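Local coordinates for protein laminin subunit ALPHA-1 (Mus musculus, PDB 2JD4) that forms, in its LG4-5 domain pair, part of the basement membrane protein laminin-111 and probably attaches it to cell surfaces, at residues A[10-15]-A[229-234]; A[37-42]-A[175-180]; A[105-110]-A[120-125]; A[207-212]-A[365-370]. The protein carries 4 engineered substitutions. All blocks are in the same frame, centred on the assembly; numbering follows the deposited sequence.

Contact 1. Residues A[10-15]-A[229-234]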
loop_
_atom_site.group_PDB
_atom_site.type_symbol
_atom_site.label_atom_id
_atom_site.label_comp_id
_atom_site.label_asym_id
_atom_site.label_seq_id
_atom_site.Cartn_x
_atom_site.Cartn_y
_atom_site.Cartn_z
ATOM N N ALA A 10 -9.913 -19.143 -14.101
ATOM C CA ALA A 10 -10.229 -19.551 -12.738
ATOM C C ALA A 10 -11.318 -18.611 -12.218
ATOM O O ALA A 10 -11.621 -17.594 -12.846
ATOM C CB ALA A 10 -8.985 -19.458 -11.861
ATOM N N VAL A 11 -11.907 -18.951 -11.077
ATOM C CA VAL A 11 -12.956 -18.122 -10.495
ATOM C C VAL A 11 -12.586 -17.595 -9.107
ATOM O O VAL A 11 -12.075 -18.335 -8.268
ATOM C CB VAL A 11 -14.275 -18.907 -10.384
ATOM C CG1 VAL A 11 -15.343 -18.041 -9.733
ATOM C CG2 VAL A 11 -14.723 -19.354 -11.766
ATOM N N ASP A 12 -12.852 -16.310 -8.881
ATOM C CA ASP A 12 -12.574 -15.660 -7.600
ATOM C C ASP A 12 -13.747 -15.826 -6.635
ATOM O O ASP A 12 -14.896 -15.571 -6.998
ATOM C CB ASP A 12 -12.318 -14.163 -7.805
ATOM C CG ASP A 12 -10.843 -13.822 -7.867
ATOM O OD1 ASP A 12 -10.142 -14.363 -8.746
ATOM O OD2 ASP A 12 -10.385 -13.008 -7.035
ATOM N N THR A 13 -13.454 -16.243 -5.407
ATOM C CA THR A 13 -14.492 -16.428 -4.397
ATOM C C THR A 13 -14.479 -15.270 -3.401
ATOM O O THR A 13 -13.602 -15.194 -2.542
ATOM C CB THR A 13 -14.291 -17.752 -3.621
ATOM O OG1 THR A 13 -14.377 -18.861 -4.525
ATOM C CG2 THR A 13 -15.355 -17.903 -2.540
ATOM N N ALA A 14 -15.454 -14.372 -3.522
ATOM C CA ALA A 14 -15.556 -13.217 -2.633
ATOM C C ALA A 14 -15.574 -13.649 -1.169
ATOM O O ALA A 14 -16.408 -14.451 -0.762
ATOM C CB ALA A 14 -16.811 -12.419 -2.957
ATOM N N PRO A 15 -14.642 -13.123 -0.359
ATOM C CA PRO A 15 -14.563 -13.468 1.066
ATOM C C PRO A 15 -15.573 -12.774 1.984
ATOM O O PRO A 15 -15.838 -13.256 3.086
ATOM C CB PRO A 15 -13.125 -13.084 1.439
ATOM C CG PRO A 15 -12.392 -13.113 0.124
ATOM C CD PRO A 15 -13.390 -12.490 -0.802
ATOM N N ARG A 229 -1.909 -11.291 -10.312
ATOM C CA ARG A 229 -2.814 -12.433 -10.285
ATOM C C ARG A 229 -4.112 -11.906 -10.869
ATOM O O ARG A 229 -4.522 -10.779 -10.577
ATOM C CB ARG A 229 -3.054 -12.949 -8.856
ATOM C CG ARG A 229 -3.872 -12.025 -7.955
ATOM C CD ARG A 229 -4.303 -12.737 -6.668
ATOM N NE ARG A 229 -5.291 -13.792 -6.908
ATOM C CZ ARG A 229 -6.564 -13.576 -7.220
ATOM N NH1 ARG A 229 -7.020 -12.338 -7.330
ATOM N NH2 ARG A 229 -7.383 -14.598 -7.427
ATOM N N THR A 230 -4.759 -12.705 -11.707
ATOM C CA THR A 230 -5.998 -12.263 -12.327
ATOM C C THR A 230 -6.808 -13.432 -12.868
ATOM O O THR A 230 -6.269 -14.509 -13.110
ATOM C CB THR A 230 -5.697 -11.284 -13.500
ATOM O OG1 THR A 230 -6.923 -10.832 -14.092
ATOM C CG2 THR A 230 -4.850 -11.970 -14.556
ATOM N N THR A 231 -8.107 -13.207 -13.034
ATOM C CA THR A 231 -9.006 -14.211 -13.588
ATOM C C THR A 231 -9.674 -13.630 -14.837
ATOM O O THR A 231 -10.779 -14.034 -15.210
ATOM C CB THR A 231 -10.104 -14.626 -12.585
ATOM O OG1 THR A 231 -10.888 -13.483 -12.215
ATOM C CG2 THR A 231 -9.476 -15.241 -11.348
ATOM N N SER A 232 -8.994 -12.673 -15.468
ATOM C CA SER A 232 -9.480 -12.018 -16.685
ATOM C C SER A 232 -8.417 -12.112 -17.778
ATOM O O SER A 232 -7.216 -12.128 -17.492
ATOM C CB SER A 232 -9.809 -10.549 -16.407
ATOM O OG SER A 232 -10.183 -9.874 -17.600
ATOM N N LYS A 233 -8.857 -12.161 -19.032
ATOM C CA LYS A 233 -7.931 -12.293 -20.153
ATOM C C LYS A 233 -7.405 -10.983 -20.731
ATOM O O LYS A 233 -6.464 -10.995 -21.520
ATOM C CB LYS A 233 -8.586 -13.116 -21.269
ATOM C CG LYS A 233 -9.228 -14.410 -20.773
ATOM C CD LYS A 233 -9.781 -15.247 -21.914
ATOM C CE LYS A 233 -8.665 -15.927 -22.679
ATOM N NZ LYS A 233 -7.937 -16.890 -21.809
ATOM N N ASN A 234 -8.002 -9.858 -20.348
ATOM C CA ASN A 234 -7.545 -8.571 -20.863
ATOM C C ASN A 234 -7.431 -7.509 -19.774
ATOM O O ASN A 234 -8.330 -7.352 -18.954
ATOM C CB ASN A 234 -8.492 -8.070 -21.961
ATOM C CG ASN A 234 -8.623 -9.051 -23.107
ATOM O OD1 ASN A 234 -9.507 -9.906 -23.107
ATOM N ND2 ASN A 234 -7.728 -8.945 -24.081
#
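D12 OD2 sits between the two terminal nitrogens of R229, 3.4 Å from NH1 and an equal distance from NH2, and both hydrogen bonds are weak. A straighter bond runs from NH2 to the other oxygen, D12 OD1, at 3.1 Å with an N-H...O angle of 161°. OD1, however, is modelled too close to the methyl group of T231, so its exact place is less certain than the pairing of the charges. The carboxylate meets the guanidinium at its edge, with D12 CG near the plane of that group. The two planes are 56° apart, so the pair is not coplanar. The R229 chain bends at chi3 (-69°) and thereby brings its terminal nitrogens to the D12 carboxylate. R229 NE is hydrogen-bonded to G283 O, and the side chain packs on W285.

These residues join the N-terminal loop 10-15 to the end of strand 222-230 in the second laminin G domain, a beta sandwich of the concanavalin clan. The disulfide C9-C281 ties the same loop to this domain covalently, one residue before A10, whose backbone is itself hydrogen-bonded to C281.

T231 makes the remaining contact with its beta carbon, CB lying 3.3 Å from A10 O, whereas A10 CB approaches T231 CG2 only to 4.3 Å. T231 is the middle residue of an ST turn, in which T230 OG1 accepts a hydrogen bond from S232 N at 3.1 Å; the T230 hydroxyl is also bonded to R345 O.

Contact 2. Residues A[37-42]-A[175-180]. Engineered in segment 37-42: Q37 (natural residue Asn).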
loop_
_atom_site.group_PDB
_atom_site.type_symbol
_atom_site.label_atom_id
_atom_site.label_comp_id
_atom_site.label_asym_id
_atom_site.label_seq_id
_atom_site.Cartn_x
_atom_site.Cartn_y
_atom_site.Cartn_z
ATOM N N GLN A 37 -13.132 10.835 26.013
ATOM C CA GLN A 37 -13.897 11.563 27.021
ATOM C C GLN A 37 -13.690 11.158 28.474
ATOM O O GLN A 37 -13.537 12.019 29.341
ATOM C CB GLN A 37 -15.393 11.488 26.704
ATOM C CG GLN A 37 -15.770 11.961 25.312
ATOM C CD GLN A 37 -15.993 10.810 24.347
ATOM O OE1 GLN A 37 -15.100 9.989 24.116
ATOM N NE2 GLN A 37 -17.193 10.743 23.778
ATOM N N GLN A 38 -13.686 9.861 28.755
ATOM C CA GLN A 38 -13.537 9.423 30.140
ATOM C C GLN A 38 -12.111 9.112 30.564
ATOM O O GLN A 38 -11.836 8.923 31.752
ATOM C CB GLN A 38 -14.415 8.198 30.401
ATOM C CG GLN A 38 -13.909 6.914 29.775
ATOM C CD GLN A 38 -14.702 5.703 30.227
ATOM O OE1 GLN A 38 -15.898 5.589 29.951
ATOM N NE2 GLN A 38 -14.038 4.792 30.935
ATOM N N SER A 39 -11.200 9.074 29.601
ATOM C CA SER A 39 -9.818 8.758 29.901
ATOM C C SER A 39 -9.011 9.910 30.485
ATOM O O SER A 39 -9.109 11.044 30.028
ATOM C CB SER A 39 -9.117 8.245 28.637
ATOM O OG SER A 39 -9.711 7.044 28.171
ATOM N N ASP A 40 -8.234 9.608 31.520
ATOM C CA ASP A 40 -7.338 10.585 32.131
ATOM C C ASP A 40 -5.973 9.952 31.878
ATOM O O ASP A 40 -5.537 9.091 32.634
ATOM C CB ASP A 40 -7.562 10.714 33.638
ATOM C CG ASP A 40 -6.710 11.818 34.255
ATOM O OD1 ASP A 40 -5.695 12.206 33.636
ATOM O OD2 ASP A 40 -7.045 12.295 35.357
ATOM N N VAL A 41 -5.310 10.367 30.806
ATOM C CA VAL A 41 -4.021 9.777 30.449
ATOM C C VAL A 41 -2.782 10.462 31.016
ATOM O O VAL A 41 -1.657 10.052 30.722
ATOM C CB VAL A 41 -3.870 9.710 28.917
ATOM C CG1 VAL A 41 -5.075 8.993 28.309
ATOM C CG2 VAL A 41 -3.745 11.110 28.345
ATOM N N ARG A 42 -2.981 11.499 31.824
ATOM C CA ARG A 42 -1.858 12.232 32.407
ATOM C C ARG A 42 -0.818 11.343 33.091
ATOM O O ARG A 42 0.386 11.496 32.871
ATOM C CB ARG A 42 -2.375 13.274 33.403
ATOM C CG ARG A 42 -3.102 14.448 32.748
ATOM C CD ARG A 42 -3.683 15.379 33.796
ATOM N NE ARG A 42 -4.754 14.736 34.553
ATOM C CZ ARG A 42 -5.407 15.313 35.556
ATOM N NH1 ARG A 42 -5.095 16.547 35.927
ATOM N NH2 ARG A 42 -6.375 14.660 36.185
ATOM N N ASN A 175 -7.277 2.820 28.503
ATOM C CA ASN A 175 -7.511 2.760 29.945
ATOM C C ASN A 175 -8.785 1.986 30.319
ATOM O O ASN A 175 -9.624 2.467 31.092
ATOM C CB ASN A 175 -7.551 4.180 30.540
ATOM C CG ASN A 175 -6.192 4.867 30.494
ATOM O OD1 ASN A 175 -5.268 4.381 29.838
ATOM N ND2 ASN A 175 -6.066 6.006 31.182
ATOM N N GLY A 176 -8.928 0.789 29.754
ATOM C CA GLY A 176 -10.073 -0.053 30.060
ATOM C C GLY A 176 -11.393 0.233 29.367
ATOM O O GLY A 176 -12.354 -0.526 29.534
ATOM N N GLN A 177 -11.457 1.315 28.597
ATOM C CA GLN A 177 -12.688 1.673 27.891
ATOM C C GLN A 177 -12.591 1.405 26.396
ATOM O O GLN A 177 -11.612 1.777 25.754
ATOM C CB GLN A 177 -13.017 3.155 28.089
ATOM C CG GLN A 177 -13.981 3.706 27.033
ATOM C CD GLN A 177 -13.930 5.220 26.910
ATOM O OE1 GLN A 177 -12.859 5.824 26.988
ATOM N NE2 GLN A 177 -15.085 5.837 26.696
ATOM N N GLN A 178 -13.618 0.773 25.843
ATOM C CA GLN A 178 -13.638 0.493 24.415
ATOM C C GLN A 178 -14.135 1.750 23.695
ATOM O O GLN A 178 -15.189 2.283 24.030
ATOM C CB GLN A 178 -14.564 -0.698 24.127
ATOM C CG GLN A 178 -14.735 -1.025 22.649
ATOM C CD GLN A 178 -15.491 -2.327 22.419
ATOM O OE1 GLN A 178 -15.911 -2.624 21.299
ATOM N NE2 GLN A 178 -15.659 -3.114 23.480
ATOM N N LEU A 179 -13.367 2.238 22.726
ATOM C CA LEU A 179 -13.755 3.434 21.974
ATOM C C LEU A 179 -14.793 3.088 20.903
ATOM O O LEU A 179 -14.735 2.022 20.289
ATOM C CB LEU A 179 -12.518 4.068 21.324
ATOM C CG LEU A 179 -11.821 5.248 22.021
ATOM C CD1 LEU A 179 -11.779 5.043 23.522
ATOM C CD2 LEU A 179 -10.415 5.417 21.452
ATOM N N ASP A 180 -15.754 3.979 20.682
ATOM C CA ASP A 180 -16.768 3.707 19.666
ATOM C C ASP A 180 -16.230 4.166 18.318
ATOM O O ASP A 180 -16.342 5.332 17.972
ATOM C CB ASP A 180 -18.070 4.448 19.979
ATOM C CG ASP A 180 -19.275 3.823 19.292
ATOM O OD1 ASP A 180 -19.144 3.392 18.122
ATOM O OD2 ASP A 180 -20.355 3.766 19.922
HETATM O O HOH W 1 -11.521 8.178 26.708
HETATM O O HOH W 2 -8.362 6.761 33.315
#
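Q38 and Q177 approach from opposite directions and stack their side-chain amides, the planes 25° apart and the two CD atoms, Q38 CD and Q177 CD, 3.4 Å from each other. In the beta sandwich of the first laminin G domain this joins loop 37-42, which links strands 31-35 and 44-53 of different sheets, to the turn that leads from strand 167-174 into 177-178. The stack is a contact of flat groups, not a polar pairing: Q38 OE1 and Q177 NE2 are 3.4 Å apart, but the angle is too poor for a hydrogen bond. Both chains are extended beyond CG, which brings the two amides over one another.

Two waters bridge the segments. Water W1 donates to Q177 OE1 at 2.7 Å and is hydrogen-bonded to S39 OG at 2.6 Å. Water W2 accepts from N175 ND2 at 3.2 Å and, weakly, from D40 N. The N175 amide is held mainly from strand 44-53, OD1 by Q46 N and ND2 by R44 O. With an alanine in place of Q177, W1 would probably lose the acceptor it donates to and Q38 the amide plane it lies against.

Charge pairing stays within the loop. R42 grips D40 side-on in a salt bridge: R42 NE bonds D40 OD1 at 2.9 Å and R42 NH2 bonds D40 OD2 at 2.6 Å, each oxygen being met on its syn side.

Contact 3. Residues A[105-110]-A[120-125]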
loop_
_atom_site.group_PDB
_atom_site.type_symbol
_atom_site.label_atom_id
_atom_site.label_comp_id
_atom_site.label_asym_id
_atom_site.label_seq_id
_atom_site.Cartn_x
_atom_site.Cartn_y
_atom_site.Cartn_z
ATOM N N TRP A 105 -4.034 -12.059 12.538
ATOM C CA TRP A 105 -4.438 -11.146 13.605
ATOM C C TRP A 105 -3.535 -11.218 14.832
ATOM O O TRP A 105 -3.174 -12.302 15.292
ATOM C CB TRP A 105 -5.880 -11.425 14.035
ATOM C CG TRP A 105 -6.908 -10.960 13.049
ATOM C CD1 TRP A 105 -7.574 -11.722 12.124
ATOM C CD2 TRP A 105 -7.373 -9.619 12.875
ATOM N NE1 TRP A 105 -8.429 -10.928 11.387
ATOM C CE2 TRP A 105 -8.324 -9.635 11.828
ATOM C CE3 TRP A 105 -7.078 -8.400 13.503
ATOM C CZ2 TRP A 105 -8.981 -8.477 11.397
ATOM C CZ3 TRP A 105 -7.730 -7.252 13.074
ATOM C CH2 TRP A 105 -8.674 -7.300 12.028
ATOM N N HIS A 106 -3.182 -10.051 15.360
ATOM C CA HIS A 106 -2.342 -9.957 16.550
ATOM C C HIS A 106 -2.984 -8.992 17.540
ATOM O O HIS A 106 -3.686 -8.062 17.143
ATOM C CB HIS A 106 -0.954 -9.421 16.188
ATOM C CG HIS A 106 -0.200 -10.281 15.225
ATOM N ND1 HIS A 106 0.289 -11.525 15.561
ATOM C CD2 HIS A 106 0.153 -10.073 13.933
ATOM C CE1 HIS A 106 0.911 -12.047 14.517
ATOM N NE2 HIS A 106 0.841 -11.186 13.517
ATOM N N THR A 107 -2.752 -9.216 18.827
ATOM C CA THR A 107 -3.270 -8.318 19.847
ATOM C C THR A 107 -2.062 -7.502 20.292
ATOM O O THR A 107 -0.982 -8.053 20.502
ATOM C CB THR A 107 -3.851 -9.087 21.046
ATOM O OG1 THR A 107 -2.821 -9.878 21.649
ATOM C CG2 THR A 107 -4.983 -9.994 20.590
ATOM N N VAL A 108 -2.238 -6.193 20.414
ATOM C CA VAL A 108 -1.142 -5.313 20.805
ATOM C C VAL A 108 -1.529 -4.431 21.980
ATOM O O VAL A 108 -2.656 -3.958 22.068
ATOM C CB VAL A 108 -0.726 -4.408 19.625
ATOM C CG1 VAL A 108 0.309 -3.384 20.088
ATOM C CG2 VAL A 108 -0.161 -5.271 18.488
ATOM N N LYS A 109 -0.584 -4.218 22.887
ATOM C CA LYS A 109 -0.830 -3.383 24.048
ATOM C C LYS A 109 0.377 -2.483 24.302
ATOM O O LYS A 109 1.515 -2.945 24.269
ATOM C CB LYS A 109 -1.088 -4.262 25.279
ATOM C CG LYS A 109 -1.444 -3.483 26.537
ATOM C CD LYS A 109 -1.198 -4.317 27.793
ATOM C CE LYS A 109 -1.970 -5.624 27.786
ATOM N NZ LYS A 109 -1.647 -6.440 28.996
ATOM N N THR A 110 0.130 -1.194 24.522
ATOM C CA THR A 110 1.206 -0.257 24.817
ATOM C C THR A 110 0.846 0.352 26.163
ATOM O O THR A 110 -0.290 0.779 26.375
ATOM C CB THR A 110 1.341 0.859 23.748
ATOM O OG1 THR A 110 0.147 1.648 23.703
ATOM C CG2 THR A 110 1.598 0.249 22.374
ATOM N N THR A 120 3.346 -5.131 24.737
ATOM C CA THR A 120 2.960 -6.536 24.719
ATOM C C THR A 120 2.362 -6.887 23.361
ATOM O O THR A 120 1.548 -6.138 22.824
ATOM C CB THR A 120 1.902 -6.847 25.805
ATOM O OG1 THR A 120 2.361 -6.372 27.078
ATOM C CG2 THR A 120 1.655 -8.344 25.889
ATOM N N VAL A 121 2.786 -8.014 22.801
ATOM C CA VAL A 121 2.253 -8.479 21.526
ATOM C C VAL A 121 1.900 -9.946 21.706
ATOM O O VAL A 121 2.750 -10.759 22.061
ATOM C CB VAL A 121 3.270 -8.325 20.363
ATOM C CG1 VAL A 121 2.674 -8.902 19.066
ATOM C CG2 VAL A 121 3.611 -6.849 20.159
ATOM N N ASP A 122 0.635 -10.275 21.478
ATOM C CA ASP A 122 0.149 -11.637 21.632
ATOM C C ASP A 122 0.529 -12.220 22.995
ATOM O O ASP A 122 0.919 -13.377 23.088
ATOM C CB ASP A 122 0.687 -12.541 20.516
ATOM C CG ASP A 122 0.218 -12.109 19.132
ATOM O OD1 ASP A 122 -0.934 -11.647 19.013
ATOM O OD2 ASP A 122 0.997 -12.242 18.162
ATOM N N GLY A 123 0.426 -11.407 24.042
ATOM C CA GLY A 123 0.736 -11.876 25.384
ATOM C C GLY A 123 2.190 -11.856 25.828
ATOM O O GLY A 123 2.470 -11.980 27.025
ATOM N N GLN A 124 3.118 -11.716 24.886
ATOM C CA GLN A 124 4.538 -11.681 25.229
ATOM C C GLN A 124 4.902 -10.249 25.610
ATOM O O GLN A 124 4.912 -9.354 24.767
ATOM C CB GLN A 124 5.394 -12.168 24.044
ATOM C CG GLN A 124 5.346 -11.281 22.799
ATOM C CD GLN A 124 5.917 -11.951 21.551
ATOM O OE1 GLN A 124 7.090 -12.338 21.512
ATOM N NE2 GLN A 124 5.085 -12.083 20.520
ATOM N N GLU A 125 5.192 -10.042 26.892
ATOM C CA GLU A 125 5.525 -8.719 27.410
ATOM C C GLU A 125 7.020 -8.424 27.308
ATOM O O GLU A 125 7.853 -9.287 27.586
ATOM C CB GLU A 125 5.063 -8.612 28.871
ATOM C CG GLU A 125 5.066 -7.202 29.449
ATOM C CD GLU A 125 4.522 -7.145 30.873
ATOM O OE1 GLU A 125 3.363 -7.559 31.101
ATOM O OE2 GLU A 125 5.255 -6.680 31.769
HETATM O O HOH W 3 -1.386 -8.766 23.881
HETATM O O HOH W 4 2.130 -3.808 27.315
#
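H106 and D122 cross at an angle, the imidazole and carboxylate planes 42° apart, with the acid at the edge of the ring. H106 ND1 donates to the syn lone pair of D122 OD2 at 2.8 Å, although the oxygen lies 23° out of the ring plane. The other oxygen, D122 OD1, takes the backbone N of T107 at 3.0 Å. Standing beside its own N (chi1 -63°), the carboxylate of D122 reaches the start of strand 106-113, while D122 N donates to T107 O at 2.9 Å. D122 and G123 are the central residues of a type I' beta turn from V121 to Q124.

Farther along the antiparallel pairing, K109 and T120 point the same way and lie side by side, K109 CB 4.0 Å from T120 CB. They form a hydrogen-bonded pair, with N-H...O bonds in both directions. V108 and V121, a non-hydrogen-bonded pair, turn to the other face, where V108 CG2 and V121 CG2 are 4.4 Å apart and both residues pack on L81 of the opposing sheet, inside the laminin G sandwich.

A leucine in place of H106 is likely to leave D122 OD2 without its ring donor and the carboxylate freer to turn about its bond to T107 N. Because H106 NE2 is also hydrogen-bonded to D102 OD1, the imidazole lies between two carboxylates, an environment that probably raises its pKa and would suit a doubly protonated, positively charged ring.

Contact 4. Residues A[207-212]-A[365-370]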
loop_
_atom_site.group_PDB
_atom_site.type_symbol
_atom_site.label_atom_id
_atom_site.label_comp_id
_atom_site.label_asym_id
_atom_site.label_seq_id
_atom_site.Cartn_x
_atom_site.Cartn_y
_atom_site.Cartn_z
ATOM N N GLY A 207 -11.303 1.244 -13.045
ATOM C CA GLY A 207 -10.498 2.448 -13.159
ATOM C C GLY A 207 -8.992 2.328 -13.323
ATOM O O GLY A 207 -8.513 1.608 -14.194
ATOM N N TYR A 208 -8.250 3.034 -12.469
ATOM C CA TYR A 208 -6.787 3.053 -12.550
ATOM C C TYR A 208 -6.181 3.801 -11.365
ATOM O O TYR A 208 -6.894 4.364 -10.532
ATOM C CB TYR A 208 -6.377 3.797 -13.825
ATOM C CG TYR A 208 -6.913 5.211 -13.822
ATOM C CD1 TYR A 208 -6.188 6.250 -13.246
ATOM C CD2 TYR A 208 -8.201 5.484 -14.277
ATOM C CE1 TYR A 208 -6.732 7.521 -13.111
ATOM C CE2 TYR A 208 -8.755 6.754 -14.147
ATOM C CZ TYR A 208 -8.021 7.762 -13.560
ATOM O OH TYR A 208 -8.585 9.006 -13.382
ATOM N N ALA A 209 -4.853 3.814 -11.313
ATOM C CA ALA A 209 -4.124 4.543 -10.281
ATOM C C ALA A 209 -3.028 5.305 -11.022
ATOM O O ALA A 209 -2.335 4.724 -11.856
ATOM C CB ALA A 209 -3.511 3.586 -9.280
ATOM N N ALA A 210 -2.895 6.601 -10.744
ATOM C CA ALA A 210 -1.868 7.428 -11.395
ATOM C C ALA A 210 -0.841 7.919 -10.370
ATOM O O ALA A 210 -1.204 8.492 -9.339
ATOM C CB ALA A 210 -2.518 8.619 -12.108
ATOM N N LEU A 211 0.436 7.692 -10.667
ATOM C CA LEU A 211 1.545 8.066 -9.781
ATOM C C LEU A 211 2.579 9.013 -10.420
ATOM O O LEU A 211 2.734 9.055 -11.642
ATOM C CB LEU A 211 2.276 6.797 -9.319
ATOM C CG LEU A 211 1.659 5.862 -8.269
ATOM C CD1 LEU A 211 0.201 5.597 -8.557
ATOM C CD2 LEU A 211 2.450 4.562 -8.252
ATOM N N VAL A 212 3.300 9.742 -9.572
ATOM C CA VAL A 212 4.338 10.676 -10.012
ATOM C C VAL A 212 3.763 11.799 -10.868
ATOM O O VAL A 212 3.984 11.859 -12.082
ATOM C CB VAL A 212 5.440 9.958 -10.817
ATOM C CG1 VAL A 212 6.663 10.865 -10.937
ATOM C CG2 VAL A 212 5.819 8.647 -10.142
ATOM N N SER A 365 -0.458 3.684 -2.540
ATOM C CA SER A 365 -1.229 4.512 -1.616
ATOM C C SER A 365 -0.912 5.998 -1.826
ATOM O O SER A 365 -1.612 6.873 -1.310
ATOM C CB SER A 365 -0.942 4.118 -0.160
ATOM O OG SER A 365 0.409 4.362 0.181
ATOM N N ARG A 366 0.134 6.273 -2.604
ATOM C CA ARG A 366 0.565 7.647 -2.878
ATOM C C ARG A 366 0.006 8.206 -4.184
ATOM O O ARG A 366 0.371 9.307 -4.590
ATOM C CB ARG A 366 2.094 7.716 -2.942
ATOM C CG ARG A 366 2.810 7.170 -1.720
ATOM C CD ARG A 366 4.313 7.176 -1.943
ATOM N NE ARG A 366 4.811 8.521 -2.214
ATOM C CZ ARG A 366 6.024 8.791 -2.686
ATOM N NH1 ARG A 366 6.875 7.807 -2.947
ATOM N NH2 ARG A 366 6.388 10.049 -2.898
ATOM N N ALA A 367 -0.856 7.447 -4.849
ATOM C CA ALA A 367 -1.441 7.893 -6.111
ATOM C C ALA A 367 -2.121 9.250 -5.947
ATOM O O ALA A 367 -2.763 9.502 -4.931
ATOM C CB ALA A 367 -2.452 6.858 -6.607
ATOM N N PHE A 368 -1.979 10.128 -6.939
ATOM C CA PHE A 368 -2.608 11.443 -6.864
ATOM C C PHE A 368 -4.016 11.410 -7.461
ATOM O O PHE A 368 -4.818 12.316 -7.242
ATOM C CB PHE A 368 -1.730 12.507 -7.555
ATOM C CG PHE A 368 -1.517 12.286 -9.038
ATOM C CD1 PHE A 368 -2.451 12.742 -9.966
ATOM C CD2 PHE A 368 -0.359 11.663 -9.505
ATOM C CE1 PHE A 368 -2.234 12.586 -11.341
ATOM C CE2 PHE A 368 -0.134 11.502 -10.870
ATOM C CZ PHE A 368 -1.073 11.966 -11.792
ATOM N N ASP A 369 -4.309 10.346 -8.202
ATOM C CA ASP A 369 -5.614 10.139 -8.829
ATOM C C ASP A 369 -5.834 8.629 -8.767
ATOM O O ASP A 369 -5.050 7.855 -9.320
ATOM C CB ASP A 369 -5.607 10.626 -10.281
ATOM C CG ASP A 369 -6.994 10.627 -10.905
ATOM O OD1 ASP A 369 -7.979 10.333 -10.192
ATOM O OD2 ASP A 369 -7.103 10.928 -12.108
ATOM N N LEU A 370 -6.898 8.227 -8.081
ATOM C CA LEU A 370 -7.213 6.821 -7.858
ATOM C C LEU A 370 -8.697 6.546 -8.095
ATOM O O LEU A 370 -9.554 7.234 -7.540
ATOM C CB LEU A 370 -6.850 6.480 -6.408
ATOM C CG LEU A 370 -6.880 5.056 -5.855
ATOM C CD1 LEU A 370 -5.628 4.314 -6.296
ATOM C CD2 LEU A 370 -6.931 5.106 -4.331
#
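F368 lays its ring against the backbone and methyl group of A210, and the path of its side chain explains how. CB starts from a first torsion of 63°, which places CG between the backbone N and the carbonyl carbon and so tips the ring back over strand 207-212. CG already lies near A210 O, and CD2 comes closer, 3.3 Å from that atom. CE2 also stays near A210 O and meets L211 C at 3.7 Å, near the ring plane. On the other flank CE1 lies near the A210 methyl. At the tip, CZ touches A210 CB at 3.7 Å. That methyl lies over the ring face, 27° off the normal through the centroid, a CH-pi contact. K213 and P323 also pack against this ring.

Two backbone bonds also cross here. F368 N donates to A210 O at 3.0 Å, and A210 N donates to D369 O at 2.9 Å.

Y208 OH donates to D369 OD2 at 2.7 Å. Ring and carboxylate stand nearly perpendicular, 89° apart, and the oxygen is approached from above the carboxylate plane while lying at the edge of the ring. Q371 NE2 binds the second oxygen, D369 OD1, so both oxygens have a partner. The other face of the pairing is apolar: A209 CB packs on L370 CD1, and L211 CD1 reaches A367 CB at 3.5 Å.

In the fold, strand 207-212 runs between 322-326 and 369-374, antiparallel to both, in an arrangement of antiparallel neighbours characteristic of the laminin G beta sandwich.

Contacts 2 and 3 belong to the first laminin G domain, their centres 19 Å apart and their nearest atoms about 7 Å, and both reach the same sheet. Contacts 1 and 4 both reach the sheet framework of the second, with centres 22 Å apart and nearest atoms about 10 Å. Contact 1 pairs the loop before strand 22-23 with the second domain, so contacts 2 and 3 fall in the sequence between its segments; along the chain it interlocks with contact 4. Contacts 1 and 2 are the most distant pair, centres 44 Å apart. Contact 2 lies near a metal: the V41 side chain is about 10 Å from a bound magnesium ion, and R42 packs on T137, one of that ion's ligands.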